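Local coordinates for calcium uptake protein 2, mitochondrial (Homo sapiens, PDB 6LB7) that probably senses calcium in mitochondria through EF-hand helix-loop-helix modules and helps to regulate calcium uptake through the mitochondrial uniporter, at residues C246-H251 with V280-E285; E253-A258 with E310-L315. One frame throughout, in Å; residues are numbered along the deposited sequence.

Interaction 1: residues C246-H251 with V280-E285; sequences CHFTTH and VATGQE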
ATOM      1  N   CYS B 246       7.665 -15.248  11.716  1.00 12.94           N
ATOM      2  CA  CYS B 246       8.051 -14.930  10.346  1.00 17.03           C
ATOM      3  C   CYS B 246       6.849 -14.487   9.525  1.00 10.77           C
ATOM      4  O   CYS B 246       6.964 -13.585   8.689  1.00 12.35           O
ATOM      5  CB  CYS B 246       8.760 -16.119   9.682  1.00 10.61           C
ATOM      6  SG  CYS B 246      10.359 -16.515  10.425  1.00 15.74           S
ATOM      7  N   HIS B 247       5.697 -15.127   9.715  1.00 15.45           N
ATOM      8  CA  HIS B 247       4.490 -14.669   9.022  1.00 17.10           C
ATOM      9  C   HIS B 247       4.123 -13.245   9.432  1.00 20.59           C
ATOM     10  O   HIS B 247       3.689 -12.442   8.594  1.00 15.37           O
ATOM     11  CB  HIS B 247       3.322 -15.615   9.315  1.00 21.68           C
ATOM     12  CG  HIS B 247       3.457 -16.949   8.659  1.00 28.23           C
ATOM     13  ND1 HIS B 247       3.056 -18.122   9.261  1.00 33.26           N
ATOM     14  CD2 HIS B 247       3.948 -17.295   7.445  1.00 27.20           C
ATOM     15  CE1 HIS B 247       3.293 -19.134   8.445  1.00 27.75           C
ATOM     16  NE2 HIS B 247       3.841 -18.660   7.341  1.00 26.94           N
ATOM     17  N   PHE B 248       4.290 -12.914  10.722  1.00 14.83           N
ATOM     18  CA  PHE B 248       4.030 -11.551  11.182  1.00 13.40           C
ATOM     19  C   PHE B 248       4.940 -10.525  10.497  1.00 20.78           C
ATOM     20  O   PHE B 248       4.515  -9.388  10.245  1.00 17.45           O
ATOM     21  CB  PHE B 248       4.164 -11.488  12.714  1.00 13.72           C
ATOM     22  CG  PHE B 248       4.573 -10.127  13.244  1.00 18.03           C
ATOM     23  CD1 PHE B 248       3.623  -9.144  13.467  1.00 14.99           C
ATOM     24  CD2 PHE B 248       5.908  -9.847  13.540  1.00 16.34           C
ATOM     25  CE1 PHE B 248       3.994  -7.881  13.956  1.00 20.18           C
ATOM     26  CE2 PHE B 248       6.284  -8.597  14.036  1.00 19.38           C
ATOM     27  CZ  PHE B 248       5.312  -7.613  14.245  1.00 20.30           C
ATOM     28  N   THR B 249       6.178 -10.892  10.170  1.00 14.90           N
ATOM     29  CA  THR B 249       7.045  -9.920   9.507  1.00 14.22           C
ATOM     30  C   THR B 249       6.546  -9.547   8.105  1.00 17.77           C
ATOM     31  O   THR B 249       6.975  -8.524   7.572  1.00 24.37           O
ATOM     32  CB  THR B 249       8.487 -10.433   9.404  1.00 14.85           C
ATOM     33  OG1 THR B 249       8.539 -11.537   8.483  1.00 16.60           O
ATOM     34  CG2 THR B 249       9.012 -10.868  10.786  1.00 14.65           C
ATOM     35  N   THR B 250       5.656 -10.334   7.493  1.00 16.49           N
ATOM     36  CA  THR B 250       5.141  -9.954   6.177  1.00 16.93           C
ATOM     37  C   THR B 250       3.949  -9.007   6.268  1.00 24.33           C
ATOM     38  O   THR B 250       3.468  -8.541   5.230  1.00 23.67           O
ATOM     39  CB  THR B 250       4.762 -11.186   5.330  1.00 19.24           C
ATOM     40  OG1 THR B 250       3.687 -11.902   5.944  1.00 18.98           O
ATOM     41  CG2 THR B 250       5.958 -12.137   5.156  1.00 22.91           C
ATOM     42  N   HIS B 251       3.495  -8.681   7.483  1.00 16.69           N
ATOM     43  CA  HIS B 251       2.420  -7.721   7.711  1.00 19.33           C
ATOM     44  C   HIS B 251       2.919  -6.441   8.367  1.00 17.34           C
ATOM     45  O   HIS B 251       2.200  -5.826   9.155  1.00 25.50           O
ATOM     46  CB  HIS B 251       1.321  -8.345   8.560  1.00 22.84           C
ATOM     47  CG  HIS B 251       0.665  -9.510   7.908  1.00 25.48           C
ATOM     48  ND1 HIS B 251      -0.440  -9.378   7.099  1.00 24.60           N
ATOM     49  CD2 HIS B 251       0.988 -10.823   7.896  1.00 22.52           C
ATOM     50  CE1 HIS B 251      -0.795 -10.568   6.651  1.00 23.50           C
ATOM     51  NE2 HIS B 251       0.054 -11.463   7.120  1.00 20.71           N
ATOM     52  N   VAL B 280      -4.322  -6.890  15.110  1.00 22.28           N
ATOM     53  CA  VAL B 280      -4.938  -6.117  14.035  1.00 27.95           C
ATOM     54  C   VAL B 280      -4.177  -6.309  12.717  1.00 30.74           C
ATOM     55  O   VAL B 280      -4.787  -6.471  11.655  1.00 31.70           O
ATOM     56  CB  VAL B 280      -5.042  -4.642  14.459  1.00 29.76           C
ATOM     57  CG1 VAL B 280      -5.502  -3.764  13.302  1.00 34.37           C
ATOM     58  CG2 VAL B 280      -6.000  -4.525  15.650  1.00 31.35           C
ATOM     59  N   ALA B 281      -2.841  -6.293  12.735  1.00 28.16           N
ATOM     60  CA  ALA B 281      -1.998  -6.439  11.519  1.00 32.47           C
ATOM     61  C   ALA B 281      -2.092  -7.858  10.974  1.00 35.75           C
ATOM     62  O   ALA B 281      -2.076  -8.062   9.791  1.00 38.92           O
ATOM     63  CB  ALA B 281      -0.571  -6.132  11.855  1.00 30.71           C
ATOM     64  N   THR B 282      -2.182  -8.772  11.905  1.00 34.96           N
ATOM     65  CA  THR B 282      -2.328 -10.222  11.784  1.00 35.72           C
ATOM     66  C   THR B 282      -3.409 -11.281  12.010  1.00 34.72           C
ATOM     67  O   THR B 282      -3.374 -12.394  11.375  1.00 40.56           O
ATOM     68  CB  THR B 282      -1.160 -10.794  12.601  1.00 38.43           C
ATOM     69  OG1 THR B 282       0.072 -10.357  12.039  1.00 39.48           O
ATOM     70  CG2 THR B 282      -1.129 -12.282  12.818  1.00 29.31           C
ATOM     71  N   GLY B 283      -4.365 -11.008  12.864  1.00 37.07           N
ATOM     72  CA  GLY B 283      -5.447 -12.000  12.953  1.00 39.59           C
ATOM     73  C   GLY B 283      -5.117 -13.060  13.975  1.00 43.61           C
ATOM     74  O   GLY B 283      -6.020 -13.751  14.383  1.00 44.76           O
ATOM     75  N   GLN B 284      -3.847 -13.116  14.381  1.00 41.23           N
ATOM     76  CA  GLN B 284      -3.277 -14.152  15.264  1.00 45.13           C
ATOM     77  C   GLN B 284      -2.391 -13.569  16.356  1.00 43.44           C
ATOM     78  O   GLN B 284      -2.107 -12.374  16.348  1.00 41.28           O
ATOM     79  CB  GLN B 284      -2.335 -15.022  14.445  1.00 52.31           C
ATOM     80  CG  GLN B 284      -2.947 -15.544  13.172  1.00 61.21           C
ATOM     81  CD  GLN B 284      -3.994 -16.570  13.502  1.00 67.51           C
ATOM     82  OE1 GLN B 284      -4.686 -16.475  14.507  1.00 66.11           O
ATOM     83  NE2 GLN B 284      -4.089 -17.578  12.661  1.00 72.74           N
ATOM     84  N   GLU B 285      -1.980 -14.460  17.250  1.00 44.60           N
ATOM     85  CA  GLU B 285      -1.128 -14.159  18.384  1.00 35.26           C
ATOM     86  C   GLU B 285       0.310 -14.583  18.106  1.00 29.60           C
ATOM     87  O   GLU B 285       0.601 -15.364  17.192  1.00 37.02           O
ATOM     88  CB  GLU B 285      -1.632 -14.865  19.644  1.00 43.34           C
ATOM     89  CG  GLU B 285      -3.022 -14.526  20.059  1.00 55.97           C
ATOM     90  CD  GLU B 285      -3.311 -14.865  21.514  1.00 65.80           C
ATOM     91  OE1 GLU B 285      -3.727 -15.968  21.782  1.00 73.45           O
ATOM     92  OE2 GLU B 285      -3.120 -14.033  22.381  1.00 62.70           O
TER

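Interaction 2: residues E253-A258 with E310-L315; sequences EDFAIA and EFLGVL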
ATOM      1  N   GLU B 253       3.508  -3.501   7.132  1.00 26.17           N
ATOM      2  CA  GLU B 253       2.868  -2.261   6.704  1.00 31.35           C
ATOM      3  C   GLU B 253       1.771  -1.863   7.676  1.00 22.69           C
ATOM      4  O   GLU B 253       1.761  -0.742   8.195  1.00 24.69           O
ATOM      5  CB  GLU B 253       2.308  -2.418   5.286  1.00 36.53           C
ATOM      6  CG  GLU B 253       1.572  -1.197   4.772  1.00 46.35           C
ATOM      7  CD  GLU B 253       0.861  -1.437   3.440  1.00 59.43           C
ATOM      8  OE1 GLU B 253       0.601  -2.610   3.084  1.00 56.50           O
ATOM      9  OE2 GLU B 253       0.559  -0.439   2.749  1.00 63.42           O
ATOM     10  N   ASP B 254       0.842  -2.782   7.944  1.00 20.31           N
ATOM     11  CA  ASP B 254      -0.224  -2.518   8.895  1.00 20.30           C
ATOM     12  C   ASP B 254       0.322  -2.383  10.310  1.00 27.46           C
ATOM     13  O   ASP B 254      -0.191  -1.589  11.104  1.00 24.69           O
ATOM     14  CB  ASP B 254      -1.265  -3.632   8.825  1.00 22.57           C
ATOM     15  CG  ASP B 254      -2.059  -3.606   7.523  1.00 32.61           C
ATOM     16  OD1 ASP B 254      -1.854  -2.667   6.729  1.00 30.66           O
ATOM     17  OD2 ASP B 254      -2.896  -4.508   7.305  1.00 37.48           O
ATOM     18  N   PHE B 255       1.372  -3.138  10.645  1.00 28.08           N
ATOM     19  CA  PHE B 255       1.929  -3.028  11.989  1.00 25.99           C
ATOM     20  C   PHE B 255       2.529  -1.650  12.224  1.00 16.58           C
ATOM     21  O   PHE B 255       2.376  -1.078  13.310  1.00 22.60           O
ATOM     22  CB  PHE B 255       2.977  -4.118  12.234  1.00 30.31           C
ATOM     23  CG  PHE B 255       3.596  -4.046  13.601  1.00 18.96           C
ATOM     24  CD1 PHE B 255       4.846  -3.458  13.777  1.00 21.15           C
ATOM     25  CD2 PHE B 255       2.910  -4.534  14.721  1.00 15.58           C
ATOM     26  CE1 PHE B 255       5.418  -3.371  15.043  1.00 23.75           C
ATOM     27  CE2 PHE B 255       3.480  -4.460  15.991  1.00 20.61           C
ATOM     28  CZ  PHE B 255       4.737  -3.869  16.149  1.00 19.69           C
ATOM     29  N   ALA B 256       3.225  -1.100  11.225  1.00 22.61           N
ATOM     30  CA  ALA B 256       3.818   0.228  11.385  1.00 20.80           C
ATOM     31  C   ALA B 256       2.748   1.317  11.495  1.00 22.17           C
ATOM     32  O   ALA B 256       2.921   2.293  12.240  1.00 23.88           O
ATOM     33  CB  ALA B 256       4.765   0.532  10.225  1.00 22.10           C
ATOM     34  N   ILE B 257       1.644   1.175  10.749  1.00 26.62           N
ATOM     35  CA  ILE B 257       0.529   2.113  10.884  1.00 21.56           C
ATOM     36  C   ILE B 257      -0.041   2.055  12.294  1.00 26.13           C
ATOM     37  O   ILE B 257      -0.349   3.083  12.899  1.00 27.90           O
ATOM     38  CB  ILE B 257      -0.561   1.818   9.831  1.00 22.30           C
ATOM     39  CG1 ILE B 257      -0.103   2.240   8.428  1.00 19.19           C
ATOM     40  CG2 ILE B 257      -1.874   2.515  10.212  1.00 23.17           C
ATOM     41  CD1 ILE B 257      -0.839   1.525   7.292  1.00 21.34           C
ATOM     42  N   ALA B 258      -0.206   0.847  12.838  1.00 23.39           N
ATOM     43  CA  ALA B 258      -0.703   0.731  14.200  1.00 25.63           C
ATOM     44  C   ALA B 258       0.275   1.354  15.188  1.00 20.84           C
ATOM     45  O   ALA B 258      -0.133   2.102  16.084  1.00 22.47           O
ATOM     46  CB  ALA B 258      -0.971  -0.735  14.534  1.00 24.23           C
ATOM     47  N   GLU B 310      12.849   1.410  16.749  1.00 17.47           N
ATOM     48  CA  GLU B 310      14.059   0.619  16.570  1.00 23.64           C
ATOM     49  C   GLU B 310      13.719  -0.829  16.231  1.00 20.29           C
ATOM     50  O   GLU B 310      14.369  -1.433  15.371  1.00 26.37           O
ATOM     51  CB  GLU B 310      14.938   0.695  17.814  1.00 31.23           C
ATOM     52  CG  GLU B 310      15.718   1.989  17.940  1.00 49.36           C
ATOM     53  CD  GLU B 310      14.955   3.067  18.696  1.00 65.81           C
ATOM     54  OE1 GLU B 310      13.705   2.967  18.809  1.00 62.58           O
ATOM     55  OE2 GLU B 310      15.612   4.015  19.181  1.00 70.65           O
ATOM     56  N   PHE B 311      12.694  -1.392  16.880  1.00 23.45           N
ATOM     57  CA  PHE B 311      12.228  -2.732  16.532  1.00 18.42           C
ATOM     58  C   PHE B 311      11.866  -2.809  15.051  1.00 22.36           C
ATOM     59  O   PHE B 311      12.382  -3.654  14.312  1.00 19.46           O
ATOM     60  CB  PHE B 311      11.033  -3.092  17.419  1.00 19.28           C
ATOM     61  CG  PHE B 311      10.389  -4.419  17.088  1.00 19.37           C
ATOM     62  CD1 PHE B 311      11.134  -5.591  17.054  1.00 15.82           C
ATOM     63  CD2 PHE B 311       9.027  -4.490  16.855  1.00 17.06           C
ATOM     64  CE1 PHE B 311      10.528  -6.806  16.773  1.00 19.65           C
ATOM     65  CE2 PHE B 311       8.412  -5.696  16.582  1.00 21.98           C
ATOM     66  CZ  PHE B 311       9.167  -6.862  16.538  1.00 23.31           C
ATOM     67  N   LEU B 312      11.006  -1.891  14.597  1.00 20.52           N
ATOM     68  CA  LEU B 312      10.607  -1.825  13.197  1.00 21.44           C
ATOM     69  C   LEU B 312      11.811  -1.694  12.263  1.00 20.13           C
ATOM     70  O   LEU B 312      11.829  -2.274  11.171  1.00 22.65           O
ATOM     71  CB  LEU B 312       9.646  -0.650  13.017  1.00 25.76           C
ATOM     72  CG  LEU B 312       8.875  -0.637  11.710  1.00 40.44           C
ATOM     73  CD1 LEU B 312       7.945  -1.847  11.645  1.00 40.30           C
ATOM     74  CD2 LEU B 312       8.108   0.672  11.587  1.00 49.88           C
ATOM     75  N   GLY B 313      12.832  -0.946  12.678  1.00 20.61           N
ATOM     76  CA  GLY B 313      14.035  -0.865  11.875  1.00 22.94           C
ATOM     77  C   GLY B 313      14.718  -2.208  11.693  1.00 22.50           C
ATOM     78  O   GLY B 313      15.112  -2.566  10.579  1.00 22.58           O
ATOM     79  N   VAL B 314      14.871  -2.969  12.784  1.00 22.63           N
ATOM     80  CA  VAL B 314      15.493  -4.293  12.690  1.00 19.98           C
ATOM     81  C   VAL B 314      14.638  -5.234  11.839  1.00 18.32           C
ATOM     82  O   VAL B 314      15.162  -6.025  11.046  1.00 18.15           O
ATOM     83  CB  VAL B 314      15.745  -4.858  14.103  1.00 22.70           C
ATOM     84  CG1 VAL B 314      16.153  -6.343  14.051  1.00 21.01           C
ATOM     85  CG2 VAL B 314      16.818  -4.032  14.834  1.00 18.92           C
ATOM     86  N   LEU B 315      13.317  -5.168  12.002  1.00 17.83           N
ATOM     87  CA  LEU B 315      12.417  -5.965  11.179  1.00 21.12           C
ATOM     88  C   LEU B 315      12.600  -5.642   9.710  1.00 27.93           C
ATOM     89  O   LEU B 315      12.599  -6.542   8.859  1.00 25.58           O
ATOM     90  CB  LEU B 315      10.962  -5.715  11.592  1.00 20.50           C
ATOM     91  CG  LEU B 315      10.522  -6.317  12.923  1.00 27.65           C
ATOM     92  CD1 LEU B 315       9.029  -6.135  13.103  1.00 27.67           C
ATOM     93  CD2 LEU B 315      10.898  -7.779  12.973  1.00 30.49           C
TER

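Interaction 1: residues C246-H251 with V280-E285
The short turn between helices 239-249 and 252-264, which carries His251 at the N-cap of the second helix, meets Ala281 and Thr282 at the C-terminal end of helix 271-282. The contact closes off helices 252-264 and 271-282 in a domain that is probably EF-hand-like. The His251 side chain points to the last turn of helix 271-282, its ring oblique to the Ala281 carbonyl oxygen. Its ND1 is 3.4 Å from Ala281 O, but the angle is too poor for a hydrogen bond. In return, Ala281 CB packs at 3.9 Å from His251 O. Thr282 sets its OG1 anti to its own carbonyl carbon (chi1 -61°), turning the hydroxyl to the ring edge of Phe248, where OG1 lies 4.0 Å from CD1. At the end of helix 239-249, Thr250 OG1 donates to His247 O at 2.7 Å, in the carbonyl plane and on a lone pair, and Thr249 OG1 donates to Cys246 O at 2.6 Å. These two bonds tie side-chain hydroxyls to carbonyls of the preceding helical turn. No hydrogen bond crosses between the segments, so the small interface, 170 Å² in all, rests on van der Waals contact, and nothing directional fixes the His251 ring against Ala281.

Interaction 2: residues E253-A258 with E310-L315
Helices 252-264 and 308-320 run nearly antiparallel here, at 168° with local axes 11.4 Å apart, and their backbones come nearest at Ala256 and Leu312. Leu312 spreads its two methyl groups over the facing helix: CD2 meets Ala256 CB at 3.6 Å, while CD1 reaches the edge of the Phe255 ring, 4.1 Å from CD1 of that ring. The side chains of Phe255 and Leu312 run past each other in opposite directions. In this probably EF-hand-like C-terminal lobe, helix 308-320 thus packs back against helix 252-264. Phe255 holds CG anti to its backbone nitrogen (chi1 179°), which carries the ring across to Phe311; CE1 of Phe255 lies 4.1 Å from CE2 of Phe311, at the edge of the latter ring, and the two side chains cross at about a right angle. Leu315 CD1 lies above one face of Phe311, displaced toward the rim. With an alanine at Phe255, Phe311 CE2 and Leu312 CD1 would probably lose their shared aromatic partner and a gap would open between the helices. Phe255 also meets Phe274 edge-to-face, while the neighbouring Asp254 forms a salt bridge with a basic side chain on the chain of another protein.

Overall arrangement
From the N terminus, the chain first passes the lobe holding the calcium ion bound by Asp109 and Glu120, then helix 173-196, before it reaches the C-terminal lobe. There, helix 239-249 and its following turn supply the first segment of interaction 1, and helix 252-264 at once supplies that of interaction 2. Helix 271-282 returns to close interaction 1, a loop of 28 residues; helix 308-320 closes interaction 2 after 51. The two loops therefore cross instead of nesting. Their centres are about 11 Å apart, and they touch directly: Phe248 CE1 packs at 3.6 Å against Phe255 CD2, and Phe248 also reaches Leu315. Four helices thus share one apolar core.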